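Local coordinates for protein putative N-acetylneuraminate lyase ([Ruminococcus] gnavus ATCC 29149, PDB 6RB7) that adopts the TIM-barrel fold of the dihydrodipicolinate synthetase family and occurs as an assembly of four chains, at residues Gly62-Phe67 with Gly105-Ile110; Ala111-Asn116 with Arg126-Leu131; Lys119-Leu124 with Ala152-Ala157; Gly241-Ala246 with Gly285-Val290. All coordinates share one frame; numbering follows the deposited sequence.

Contact 1: Gly62-Phe67 with Gly105-Ile110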
loop_
_atom_site.group_PDB
_atom_site.type_symbol
_atom_site.label_atom_id
_atom_site.label_comp_id
_atom_site.label_asym_id
_atom_site.label_seq_id
_atom_site.Cartn_x
_atom_site.Cartn_y
_atom_site.Cartn_z
ATOM N N GLY A 62 4.025 -9.957 39.885
ATOM C CA GLY A 62 4.293 -11.361 39.526
ATOM C C GLY A 62 5.069 -11.457 38.223
ATOM O O GLY A 62 6.072 -12.181 38.119
ATOM N N LEU A 63 4.578 -10.746 37.204
ATOM C CA LEU A 63 5.246 -10.815 35.891
ATOM C C LEU A 63 6.630 -10.156 35.943
ATOM O O LEU A 63 7.563 -10.656 35.297
ATOM C CB LEU A 63 4.347 -10.195 34.817
ATOM C CG LEU A 63 4.884 -10.342 33.397
ATOM C CD1 LEU A 63 4.980 -11.794 32.962
ATOM C CD2 LEU A 63 4.019 -9.563 32.428
ATOM N N THR A 64 6.806 -9.123 36.743
ATOM C CA THR A 64 8.125 -8.459 36.870
ATOM C C THR A 64 9.115 -9.445 37.510
ATOM O O THR A 64 10.233 -9.595 37.032
ATOM C CB THR A 64 8.033 -7.164 37.673
ATOM O OG1 THR A 64 7.003 -6.323 37.159
ATOM C CG2 THR A 64 9.359 -6.455 37.714
ATOM N N LYS A 65 8.693 -10.119 38.582
ATOM C CA LYS A 65 9.590 -11.075 39.282
ATOM C C LYS A 65 9.931 -12.223 38.332
ATOM O O LYS A 65 11.076 -12.753 38.390
ATOM C CB LYS A 65 8.918 -11.557 40.555
ATOM C CG LYS A 65 8.789 -10.468 41.591
ATOM C CD LYS A 65 8.170 -10.884 42.903
ATOM C CE LYS A 65 6.729 -11.330 42.743
ATOM N NZ LYS A 65 6.126 -11.762 44.036
ATOM N N TYR A 66 8.988 -12.626 37.483
ATOM C CA TYR A 66 9.229 -13.651 36.443
ATOM C C TYR A 66 10.365 -13.204 35.534
ATOM O O TYR A 66 11.292 -13.969 35.300
ATOM C CB TYR A 66 7.949 -13.892 35.660
ATOM C CG TYR A 66 8.064 -14.625 34.342
ATOM C CD1 TYR A 66 8.140 -15.998 34.275
ATOM C CD2 TYR A 66 8.024 -13.905 33.154
ATOM C CE1 TYR A 66 8.184 -16.673 33.056
ATOM C CE2 TYR A 66 8.073 -14.566 31.930
ATOM C CZ TYR A 66 8.137 -15.951 31.876
ATOM O OH TYR A 66 8.188 -16.580 30.659
ATOM N N PHE A 67 10.322 -11.979 35.037
ATOM C CA PHE A 67 11.389 -11.500 34.132
ATOM C C PHE A 67 12.726 -11.384 34.863
ATOM O O PHE A 67 13.769 -11.718 34.292
ATOM C CB PHE A 67 10.990 -10.184 33.481
ATOM C CG PHE A 67 9.992 -10.365 32.362
ATOM C CD1 PHE A 67 10.290 -11.199 31.299
ATOM C CD2 PHE A 67 8.769 -9.722 32.385
ATOM C CE1 PHE A 67 9.382 -11.354 30.256
ATOM C CE2 PHE A 67 7.888 -9.830 31.301
ATOM C CZ PHE A 67 8.183 -10.708 30.283
ATOM N N GLY A 105 16.152 -2.874 40.867
ATOM C CA GLY A 105 17.298 -2.458 40.038
ATOM C C GLY A 105 17.853 -3.578 39.154
ATOM O O GLY A 105 18.934 -3.406 38.586
ATOM N N LYS A 106 17.176 -4.721 39.030
ATOM C CA LYS A 106 17.719 -5.885 38.329
ATOM C C LYS A 106 17.406 -5.822 36.836
ATOM O O LYS A 106 17.869 -6.697 36.103
ATOM C CB LYS A 106 17.170 -7.142 38.987
ATOM C CG LYS A 106 17.781 -7.359 40.380
ATOM C CD LYS A 106 17.254 -8.569 41.089
ATOM C CE LYS A 106 17.502 -8.555 42.585
ATOM N NZ LYS A 106 18.942 -8.478 42.911
ATOM N N LEU A 107 16.571 -4.878 36.410
ATOM C CA LEU A 107 16.104 -4.788 35.005
ATOM C C LEU A 107 16.386 -3.393 34.489
ATOM O O LEU A 107 16.040 -2.422 35.176
ATOM C CB LEU A 107 14.600 -5.060 34.904
ATOM C CG LEU A 107 14.165 -6.483 35.240
ATOM C CD1 LEU A 107 12.694 -6.526 35.470
ATOM C CD2 LEU A 107 14.572 -7.443 34.118
ATOM N N THR A 108 16.833 -3.304 33.245
ATOM C CA THR A 108 16.759 -2.030 32.513
ATOM C C THR A 108 15.270 -1.801 32.246
ATOM O O THR A 108 14.606 -2.736 31.762
ATOM C CB THR A 108 17.572 -2.072 31.235
ATOM O OG1 THR A 108 18.947 -2.300 31.584
ATOM C CG2 THR A 108 17.452 -0.807 30.418
ATOM N N VAL A 109 14.744 -0.630 32.535
ATOM C CA VAL A 109 13.303 -0.369 32.353
ATOM C C VAL A 109 13.143 0.711 31.299
ATOM O O VAL A 109 13.632 1.853 31.511
ATOM C CB VAL A 109 12.574 -0.026 33.658
ATOM C CG1 VAL A 109 11.116 0.305 33.381
ATOM C CG2 VAL A 109 12.697 -1.166 34.650
ATOM N N ILE A 110 12.469 0.368 30.202
ATOM C CA ILE A 110 12.095 1.337 29.160
ATOM C C ILE A 110 10.582 1.480 29.244
ATOM O O ILE A 110 9.870 0.470 29.095
ATOM C CB ILE A 110 12.525 0.849 27.771
ATOM C CG1 ILE A 110 14.019 0.553 27.675
ATOM C CG2 ILE A 110 12.055 1.850 26.715
ATOM C CD1 ILE A 110 14.431 -0.103 26.375
#

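Contact 2: Ala111-Asn116 with Arg126-Leu131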
loop_
_atom_site.group_PDB
_atom_site.type_symbol
_atom_site.label_atom_id
_atom_site.label_comp_id
_atom_site.label_asym_id
_atom_site.label_seq_id
_atom_site.Cartn_x
_atom_site.Cartn_y
_atom_site.Cartn_z
ATOM N N ALA A 111 10.098 2.676 29.543
ATOM C CA ALA A 111 8.650 2.954 29.676
ATOM C C ALA A 111 8.146 3.648 28.410
ATOM O O ALA A 111 8.546 4.756 28.118
ATOM C CB ALA A 111 8.374 3.793 30.884
ATOM N N HIS A 112 7.342 2.938 27.630
ATOM C CA HIS A 112 6.635 3.524 26.479
ATOM C C HIS A 112 5.548 4.441 27.006
ATOM O O HIS A 112 4.675 3.958 27.757
ATOM C CB HIS A 112 6.083 2.425 25.582
ATOM C CG HIS A 112 5.352 3.029 24.417
ATOM N ND1 HIS A 112 3.979 3.011 24.338
ATOM C CD2 HIS A 112 5.807 3.744 23.364
ATOM C CE1 HIS A 112 3.629 3.637 23.213
ATOM N NE2 HIS A 112 4.733 4.153 22.621
ATOM N N VAL A 113 5.615 5.737 26.656
ATOM C CA VAL A 113 4.718 6.751 27.261
ATOM C C VAL A 113 3.842 7.428 26.224
ATOM O O VAL A 113 3.038 8.284 26.617
ATOM C CB VAL A 113 5.547 7.767 28.054
ATOM C CG1 VAL A 113 6.214 7.119 29.260
ATOM C CG2 VAL A 113 6.507 8.555 27.183
ATOM N N ALA A 114 3.909 7.049 24.958
ATOM C CA ALA A 114 3.100 7.722 23.920
ATOM C C ALA A 114 1.626 7.374 24.139
ATOM O O ALA A 114 1.248 6.173 24.301
ATOM C CB ALA A 114 3.562 7.335 22.539
ATOM N N CYS A 115 0.810 8.404 24.034
ATOM C CA CYS A 115 -0.655 8.363 24.056
ATOM C C CYS A 115 -1.178 9.053 22.799
ATOM O O CYS A 115 -0.446 9.676 22.053
ATOM C CB CYS A 115 -1.202 9.118 25.260
ATOM S SG CYS A 115 -0.629 8.413 26.827
ATOM N N ASN A 116 -2.478 8.993 22.583
ATOM C CA ASN A 116 -3.059 9.613 21.377
ATOM C C ASN A 116 -2.704 11.120 21.356
ATOM O O ASN A 116 -2.353 11.639 20.300
ATOM C CB ASN A 116 -4.572 9.422 21.340
ATOM C CG ASN A 116 -5.046 8.031 20.993
ATOM O OD1 ASN A 116 -4.253 7.096 20.854
ATOM N ND2 ASN A 116 -6.343 7.950 20.718
ATOM N N ARG A 126 6.697 12.437 32.572
ATOM C CA ARG A 126 7.083 13.057 33.864
ATOM C C ARG A 126 6.976 12.002 34.954
ATOM O O ARG A 126 7.899 11.916 35.798
ATOM C CB ARG A 126 6.165 14.248 34.143
ATOM C CG ARG A 126 6.480 15.020 35.412
ATOM C CD ARG A 126 5.475 16.186 35.468
ATOM N NE ARG A 126 5.719 17.122 34.345
ATOM C CZ ARG A 126 4.973 17.295 33.231
ATOM N NH1 ARG A 126 3.843 16.630 33.035
ATOM N NH2 ARG A 126 5.375 18.144 32.296
ATOM N N HIS A 127 5.899 11.211 34.947
ATOM C CA HIS A 127 5.689 10.151 35.951
ATOM C C HIS A 127 6.830 9.134 35.874
ATOM O O HIS A 127 7.358 8.709 36.933
ATOM C CB HIS A 127 4.302 9.556 35.783
ATOM C CG HIS A 127 4.045 8.375 36.637
ATOM N ND1 HIS A 127 4.290 7.085 36.189
ATOM C CD2 HIS A 127 3.529 8.279 37.881
ATOM C CE1 HIS A 127 3.911 6.253 37.140
ATOM N NE2 HIS A 127 3.438 6.951 38.192
ATOM N N ALA A 128 7.210 8.727 34.656
ATOM C CA ALA A 128 8.272 7.730 34.454
ATOM C C ALA A 128 9.617 8.259 34.954
ATOM O O ALA A 128 10.362 7.509 35.620
ATOM C CB ALA A 128 8.309 7.289 32.991
ATOM N N GLU A 129 9.949 9.507 34.654
ATOM C CA GLU A 129 11.213 10.097 35.129
ATOM C C GLU A 129 11.164 10.152 36.670
ATOM O O GLU A 129 12.192 9.875 37.332
ATOM C CB GLU A 129 11.464 11.450 34.510
ATOM C CG GLU A 129 12.741 12.050 35.048
ATOM C CD GLU A 129 13.288 13.221 34.258
ATOM O OE1 GLU A 129 13.784 13.026 33.151
ATOM O OE2 GLU A 129 13.234 14.322 34.786
ATOM N N GLY A 130 10.021 10.429 37.235
ATOM C CA GLY A 130 9.858 10.462 38.705
ATOM C C GLY A 130 10.174 9.123 39.344
ATOM O O GLY A 130 10.616 9.096 40.521
ATOM N N LEU A 131 9.962 8.015 38.635
ATOM C CA LEU A 131 10.256 6.657 39.148
ATOM C C LEU A 131 11.666 6.197 38.784
ATOM O O LEU A 131 12.003 5.065 39.150
ATOM C CB LEU A 131 9.213 5.684 38.575
ATOM C CG LEU A 131 7.806 5.866 39.137
ATOM C CD1 LEU A 131 6.880 4.863 38.481
ATOM C CD2 LEU A 131 7.787 5.645 40.650
#

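Contact 3: Lys119-Leu124 with Ala152-Ala157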
loop_
_atom_site.group_PDB
_atom_site.type_symbol
_atom_site.label_atom_id
_atom_site.label_comp_id
_atom_site.label_asym_id
_atom_site.label_seq_id
_atom_site.Cartn_x
_atom_site.Cartn_y
_atom_site.Cartn_z
ATOM N N LYS A 119 -0.499 15.821 25.641
ATOM C CA LYS A 119 -0.478 16.135 27.101
ATOM C C LYS A 119 -0.500 14.862 27.947
ATOM O O LYS A 119 0.222 14.821 28.969
ATOM C CB LYS A 119 -1.621 17.071 27.481
ATOM C CG LYS A 119 -3.014 16.552 27.280
ATOM C CD LYS A 119 -4.026 17.536 27.928
ATOM C CE LYS A 119 -5.444 17.092 27.726
ATOM N NZ LYS A 119 -6.361 18.012 28.438
ATOM N N ASP A 120 -1.221 13.823 27.531
ATOM C CA ASP A 120 -1.235 12.537 28.263
ATOM C C ASP A 120 0.164 11.929 28.172
ATOM O O ASP A 120 0.661 11.345 29.133
ATOM C CB ASP A 120 -2.236 11.560 27.684
ATOM C CG ASP A 120 -3.699 11.831 27.970
ATOM O OD1 ASP A 120 -4.002 12.779 28.777
ATOM O OD2 ASP A 120 -4.522 11.070 27.414
ATOM N N SER A 121 0.795 12.024 27.004
ATOM C CA SER A 121 2.171 11.498 26.806
ATOM C C SER A 121 3.164 12.220 27.740
ATOM O O SER A 121 4.073 11.577 28.303
ATOM C CB SER A 121 2.574 11.657 25.364
ATOM O OG SER A 121 1.614 11.083 24.464
ATOM N N GLN A 122 3.065 13.549 27.840
ATOM C CA GLN A 122 3.938 14.334 28.728
ATOM C C GLN A 122 3.676 13.935 30.185
ATOM O O GLN A 122 4.665 13.817 30.969
ATOM C CB GLN A 122 3.641 15.817 28.525
ATOM C CG GLN A 122 4.142 16.389 27.189
ATOM C CD GLN A 122 3.612 17.784 26.987
ATOM O OE1 GLN A 122 2.400 18.000 27.004
ATOM N NE2 GLN A 122 4.512 18.736 26.740
ATOM N N GLU A 123 2.435 13.676 30.555
ATOM C CA GLU A 123 2.091 13.269 31.949
ATOM C C GLU A 123 2.777 11.944 32.253
ATOM O O GLU A 123 3.416 11.793 33.337
ATOM C CB GLU A 123 0.581 13.232 32.130
ATOM C CG GLU A 123 0.140 12.764 33.467
ATOM C CD GLU A 123 -1.366 12.891 33.756
ATOM O OE1 GLU A 123 -2.167 13.169 32.803
ATOM O OE2 GLU A 123 -1.760 12.653 34.942
ATOM N N LEU A 124 2.717 10.971 31.324
ATOM C CA LEU A 124 3.367 9.688 31.578
ATOM C C LEU A 124 4.880 9.832 31.562
ATOM O O LEU A 124 5.524 9.114 32.322
ATOM C CB LEU A 124 2.868 8.661 30.551
ATOM C CG LEU A 124 1.442 8.187 30.773
ATOM C CD1 LEU A 124 1.016 7.261 29.664
ATOM C CD2 LEU A 124 1.253 7.505 32.141
ATOM N N ALA A 152 8.159 15.327 15.057
ATOM C CA ALA A 152 9.305 15.763 15.866
ATOM C C ALA A 152 8.825 16.587 17.052
ATOM O O ALA A 152 9.334 16.419 18.167
ATOM C CB ALA A 152 10.280 16.566 15.036
ATOM N N GLN A 153 7.843 17.451 16.846
ATOM C CA GLN A 153 7.347 18.317 17.962
ATOM C C GLN A 153 6.746 17.408 19.037
ATOM O O GLN A 153 6.958 17.674 20.218
ATOM C CB GLN A 153 6.343 19.349 17.420
ATOM C CG GLN A 153 5.573 20.090 18.495
ATOM C CD GLN A 153 4.443 20.936 17.921
ATOM O OE1 GLN A 153 4.482 21.377 16.780
ATOM N NE2 GLN A 153 3.393 21.144 18.699
ATOM N N TYR A 154 6.007 16.369 18.651
ATOM C CA TYR A 154 5.375 15.435 19.598
ATOM C C TYR A 154 6.465 14.743 20.422
ATOM O O TYR A 154 6.457 14.779 21.654
ATOM C CB TYR A 154 4.534 14.449 18.821
ATOM C CG TYR A 154 3.927 13.270 19.546
ATOM C CD1 TYR A 154 2.806 13.381 20.347
ATOM C CD2 TYR A 154 4.403 11.982 19.292
ATOM C CE1 TYR A 154 2.172 12.257 20.865
ATOM C CE2 TYR A 154 3.794 10.851 19.821
ATOM C CZ TYR A 154 2.661 10.988 20.602
ATOM O OH TYR A 154 1.997 9.901 21.098
ATOM N N TRP A 155 7.441 14.140 19.750
ATOM C CA TRP A 155 8.536 13.430 20.467
ATOM C C TRP A 155 9.332 14.394 21.344
ATOM O O TRP A 155 9.682 14.031 22.467
ATOM C CB TRP A 155 9.408 12.681 19.485
ATOM C CG TRP A 155 8.740 11.490 18.872
ATOM C CD1 TRP A 155 7.741 10.735 19.402
ATOM C CD2 TRP A 155 9.062 10.891 17.604
ATOM N NE1 TRP A 155 7.445 9.699 18.553
ATOM C CE2 TRP A 155 8.268 9.746 17.468
ATOM C CE3 TRP A 155 9.992 11.179 16.592
ATOM C CZ2 TRP A 155 8.285 8.937 16.325
ATOM C CZ3 TRP A 155 10.033 10.370 15.486
ATOM C CH2 TRP A 155 9.185 9.272 15.350
ATOM N N ASN A 156 9.654 15.561 20.818
ATOM C CA ASN A 156 10.443 16.539 21.592
ATOM C C ASN A 156 9.638 17.020 22.800
ATOM O O ASN A 156 10.267 17.306 23.854
ATOM C CB ASN A 156 11.004 17.637 20.705
ATOM C CG ASN A 156 12.199 17.177 19.908
ATOM O OD1 ASN A 156 12.314 17.554 18.711
ATOM N ND2 ASN A 156 13.072 16.406 20.513
ATOM N N ALA A 157 8.325 17.175 22.689
ATOM C CA ALA A 157 7.479 17.605 23.819
ATOM C C ALA A 157 7.485 16.537 24.882
ATOM O O ALA A 157 7.586 16.822 26.097
ATOM C CB ALA A 157 6.074 17.932 23.389
HETATM O O HOH W 1 7.098 19.108 27.273
#

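Contact 4: Gly241-Ala246 with Gly285-Val290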
loop_
_atom_site.group_PDB
_atom_site.type_symbol
_atom_site.label_atom_id
_atom_site.label_comp_id
_atom_site.label_asym_id
_atom_site.label_seq_id
_atom_site.Cartn_x
_atom_site.Cartn_y
_atom_site.Cartn_z
ATOM N N GLY A 241 10.694 -7.357 22.038
ATOM C CA GLY A 241 9.783 -8.249 21.332
ATOM C C GLY A 241 8.556 -8.624 22.154
ATOM O O GLY A 241 8.673 -8.873 23.362
ATOM N N GLY A 242 7.429 -8.694 21.482
ATOM C CA GLY A 242 6.150 -9.085 22.077
ATOM C C GLY A 242 6.054 -10.555 22.407
ATOM O O GLY A 242 5.209 -10.904 23.233
ATOM N N THR A 243 6.842 -11.439 21.766
ATOM C CA THR A 243 6.685 -12.895 22.017
ATOM C C THR A 243 7.736 -13.362 23.017
ATOM O O THR A 243 7.666 -14.505 23.450
ATOM C CB THR A 243 6.777 -13.739 20.753
ATOM O OG1 THR A 243 8.104 -13.688 20.223
ATOM C CG2 THR A 243 5.773 -13.325 19.719
ATOM N N TYR A 244 8.670 -12.500 23.419
ATOM C CA TYR A 244 9.804 -12.967 24.245
ATOM C C TYR A 244 9.282 -13.508 25.572
ATOM O O TYR A 244 9.861 -14.486 26.121
ATOM C CB TYR A 244 10.820 -11.864 24.542
ATOM C CG TYR A 244 11.530 -11.231 23.389
ATOM C CD1 TYR A 244 11.400 -11.638 22.070
ATOM C CD2 TYR A 244 12.398 -10.192 23.676
ATOM C CE1 TYR A 244 12.073 -10.967 21.056
ATOM C CE2 TYR A 244 13.093 -9.547 22.683
ATOM C CZ TYR A 244 12.904 -9.915 21.365
ATOM O OH TYR A 244 13.532 -9.209 20.350
ATOM N N GLY A 245 8.262 -12.892 26.141
ATOM C CA GLY A 245 7.754 -13.307 27.465
ATOM C C GLY A 245 7.179 -14.705 27.478
ATOM O O GLY A 245 7.130 -15.290 28.549
ATOM N N ALA A 246 6.795 -15.249 26.331
ATOM C CA ALA A 246 6.316 -16.652 26.240
ATOM C C ALA A 246 7.476 -17.638 26.420
ATOM O O ALA A 246 7.226 -18.806 26.707
ATOM C CB ALA A 246 5.663 -16.889 24.908
ATOM N N GLY A 285 -8.627 -16.273 19.110
ATOM C CA GLY A 285 -8.235 -15.257 20.085
ATOM C C GLY A 285 -6.936 -14.591 19.696
ATOM O O GLY A 285 -6.111 -15.167 18.932
ATOM N N ASN A 286 -6.739 -13.394 20.232
ATOM C CA ASN A 286 -5.542 -12.563 19.993
ATOM C C ASN A 286 -4.289 -13.308 20.465
ATOM O O ASN A 286 -4.301 -14.038 21.470
ATOM C CB ASN A 286 -5.730 -11.241 20.716
ATOM C CG ASN A 286 -4.546 -10.316 20.541
ATOM O OD1 ASN A 286 -3.705 -10.243 21.456
ATOM N ND2 ASN A 286 -4.516 -9.621 19.407
ATOM N N MET A 287 -3.179 -13.068 19.774
ATOM C CA MET A 287 -1.886 -13.701 20.136
ATOM C C MET A 287 -1.535 -13.443 21.604
ATOM O O MET A 287 -0.997 -14.347 22.256
ATOM C CB MET A 287 -0.740 -13.220 19.262
ATOM C CG MET A 287 0.525 -14.095 19.448
ATOM S SD MET A 287 1.977 -13.263 18.766
ATOM C CE MET A 287 2.082 -11.902 19.917
ATOM N N TYR A 288 -1.766 -12.242 22.149
ATOM C CA TYR A 288 -1.427 -11.954 23.559
ATOM C C TYR A 288 -2.341 -12.776 24.484
ATOM O O TYR A 288 -1.891 -13.111 25.573
ATOM C CB TYR A 288 -1.368 -10.456 23.838
ATOM C CG TYR A 288 -0.282 -9.804 23.022
ATOM C CD1 TYR A 288 1.052 -10.071 23.280
ATOM C CD2 TYR A 288 -0.583 -9.021 21.928
ATOM C CE1 TYR A 288 2.066 -9.547 22.502
ATOM C CE2 TYR A 288 0.429 -8.504 21.126
ATOM C CZ TYR A 288 1.754 -8.804 21.393
ATOM O OH TYR A 288 2.770 -8.265 20.626
ATOM N N ALA A 289 -3.574 -13.038 24.063
ATOM C CA ALA A 289 -4.488 -13.918 24.862
ATOM C C ALA A 289 -3.888 -15.329 24.896
ATOM O O ALA A 289 -3.942 -15.992 25.965
ATOM C CB ALA A 289 -5.863 -13.914 24.280
ATOM N N VAL A 290 -3.358 -15.801 23.761
ATOM C CA VAL A 290 -2.691 -17.124 23.704
ATOM C C VAL A 290 -1.503 -17.107 24.654
ATOM O O VAL A 290 -1.334 -18.027 25.434
ATOM C CB VAL A 290 -2.271 -17.486 22.266
ATOM C CG1 VAL A 290 -1.393 -18.709 22.243
ATOM C CG2 VAL A 290 -3.469 -17.607 21.368
#

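Contact 1: Gly62-Phe67 with Gly105-Ile110
Leu107 reaches helix 57-70 with both of its methyl groups, and each finds a different kind of surface. CD1 lies 4.0 Å from Thr64 CG2, a methyl-to-methyl approach in which the two side chains cross obliquely, and it also stands at 4.5 Å from Phe67 CB. CD2 comes to 4.4 Å from Phe67 O, so the second methyl borders on backbone. With CG of Leu107 anti to the carbonyl carbon (chi1 -67°), the branch is carried across to the helix, where CD1 meets two residues about one turn apart, Thr64 and Phe67. The threonine is divided between two tasks by its own rotation. Its CG2, trans to the backbone N (OG1 at chi1 -51°), is presented to the leucine, while OG1 folds back beside the backbone N and hydrogen-bonds to Val60 O one turn earlier in the helix; the hydroxyl is thereby satisfied within its own helix and only carbon meets the apolar neighbour.

In this TIM barrel Leu107, just ahead of strand 108-112 at the end where that strand enters the barrel, packs on an outer helix: 57-70 is the helix between the first two strands, 41-43 and 74-77. Phe67 offers Leu107 its CB and carbonyl, whereas its ring turns away to pack on Val75 and Pro43. One face of that ring is covered by the preceding side chain, Tyr66 CD2 standing 3.9 Å above the plane of the Phe67 ring, over its centre. Thr64 further meets Val99 and Val102 of helix 89-103, which fills in beside the contact.

Contact 2: Ala111-Asn116 with Arg126-Leu131
Ala128 sets its methyl group against two side chains, Ala111 and Val113, and the direct contact is wholly apolar. Ala128 CB is 4.1 Å from Ala111 CB and 4.3 Å from Val113 CG1; all three residues are buried, and all three point their CB toward the opposite segment. Alternation along the strand and the residue just beyond it explains the pairing, since Ala111 and Val113 emerge on the same side while His112 between them faces the other way. Small groups permit a close approach of the backbones, with Ala111 CA and Ala128 CA 6.8 Å apart. Val113 also packs on Leu124 and Ala125, and Ile136 touches both Val113 and Ala128.

The pieces belong to one beta-alpha-beta crossover of the TIM barrel, built from its repeated beta-alpha units: strand 108-112, helix 118-130 and strand 135-138. The helix returns along the outside and lays Ala128 on the strand it came from and on the strand that follows.

Hydrogen bonding runs within each segment and outward to the rest of the fold. In the helix, Gly130 N bonds to Arg126 O at 3.0 Å, followed by weak bonds from Leu131 N. On the strand side, Ala111 pairs through its backbone with Ala135 and Ala137, while the ring of His112 is gripped at two corners, ND1 by Asn78 O and NE2 by Ile139 N. Farther along, Asn116 reaches the second subunit, where its ND2 bonds to Ile85 O and its OD1 to Asn116 ND2, both of that neighbouring subunit.

Contact 3: Lys119-Leu124 with Ala152-Ala157
Gln122 crosses from helix 118-130 to the end of segment 152-157 and meets Ala157 with CG, CD and NE2 in turn. From CB, the chain leaves its helix with CG opposite the carbonyl carbon (chi1 -72°), and CG is the first atom to touch, 3.6 Å from Ala157 O. Beyond it the chain is extended, so CD continues past the same carbonyl, 4.2 Å from Ala157 O. The last rotation, at chi3, sets NE2 on the side of the alanine, where it lies 3.8 Å from Ala157 CB. A direct bond from NE2 to Ala157 O is too long to count, and a water closes the gap: Gln122 NE2 donates to it at 2.7 Å, and the water in turn donates to Ala157 O at 2.6 Å.

The residue before Gln122, Ser121, brings OG to 3.6 Å from Tyr154 OH, without a hydrogen bond between them. Tyr154 holds its ring trans to the backbone N (chi1 172°), and its hydroxyl bonds to Cys115 O, while Ser121 OG bonds to Cys115 N and to Asn117 O. Both hydroxyls thus attach to the two ends of a single residue in the loop after strand 108-112. Pro309 of the second subunit packs on Tyr154, placing the contact beside a subunit boundary.

These are neighbouring outer helices of the TIM barrel, and they adhere with little apolar surface between the segments. Polar groups do the joining at one remove, through a bridging water at one end and through the backbone of Cys115 at the other, so the spacing of the helices probably depends in part on those intermediaries as well as on direct touch.

Contact 4: Gly241-Ala246 with Gly285-Val290
Gly242 and Tyr288 stand nearest across this contact, with their CA atoms 8.2 Å apart. Gly241-Ala246 leaves strand 238-241, turns at Gly242 and Thr243 and enters a 3-10 segment, 244-246, where Ala246 N bonds to Thr243 O. Gly285-Val290 opens helix 287-299 with Asn286 at the N-cap: its OD1 accepts from Tyr288 N at 2.9 Å, the donor lying 50° out of the carbonyl plane.

Tyr288 turns a ring edge to Gly241-Ala246, CE1 lying 3.5 Å from Gly242 O, which is close to the ring plane and also bonds to Tyr46 OH. Tyr288 OH passes 3.8 Å from Gly242 CA, over a residue with no side chain. Met287 CE rests above one face of the same ring, near its rim, while Met287 SD is 3.9 Å from Thr243 CG2; methionine and threonine cross at about a right angle. At chi1 67°, Thr243 OG1 lies between the backbone N and the carbonyl carbon, which leaves CG2 to the methionine while OG1 bonds to Asp225 OD2 and Tyr251 OH.

Tyr288 OH also bonds to Ser81 OG and to a bound Tris molecule, probably from the crystallisation liquor. The arrangement lies at the C-terminal end of the barrel strands, where TIM barrels typically form their pocket.

How the contacts relate
Along the chain, contact 1 closes before contact 2 opens, contacts 2 and 3 interleave, and contact 4 comes last. Contacts 1 and 2 have centres about 17 Å apart: the run of chain through strand 108-112 meets helix 57-70 just before the strand and helix 118-130 at and just past its end. Contacts 2 and 3 share that second helix and are about 9 Å apart between centres. Contact 4 lies opposite contacts 2 and 3 across the chain's centre, but touches contact 1 through a probable hydrogen bond of Tyr66 OH to Gly245 O, at 2.7 Å. The bond links helix 57-70, after the first strand, to the loop after the last strand, neighbours in the closed barrel.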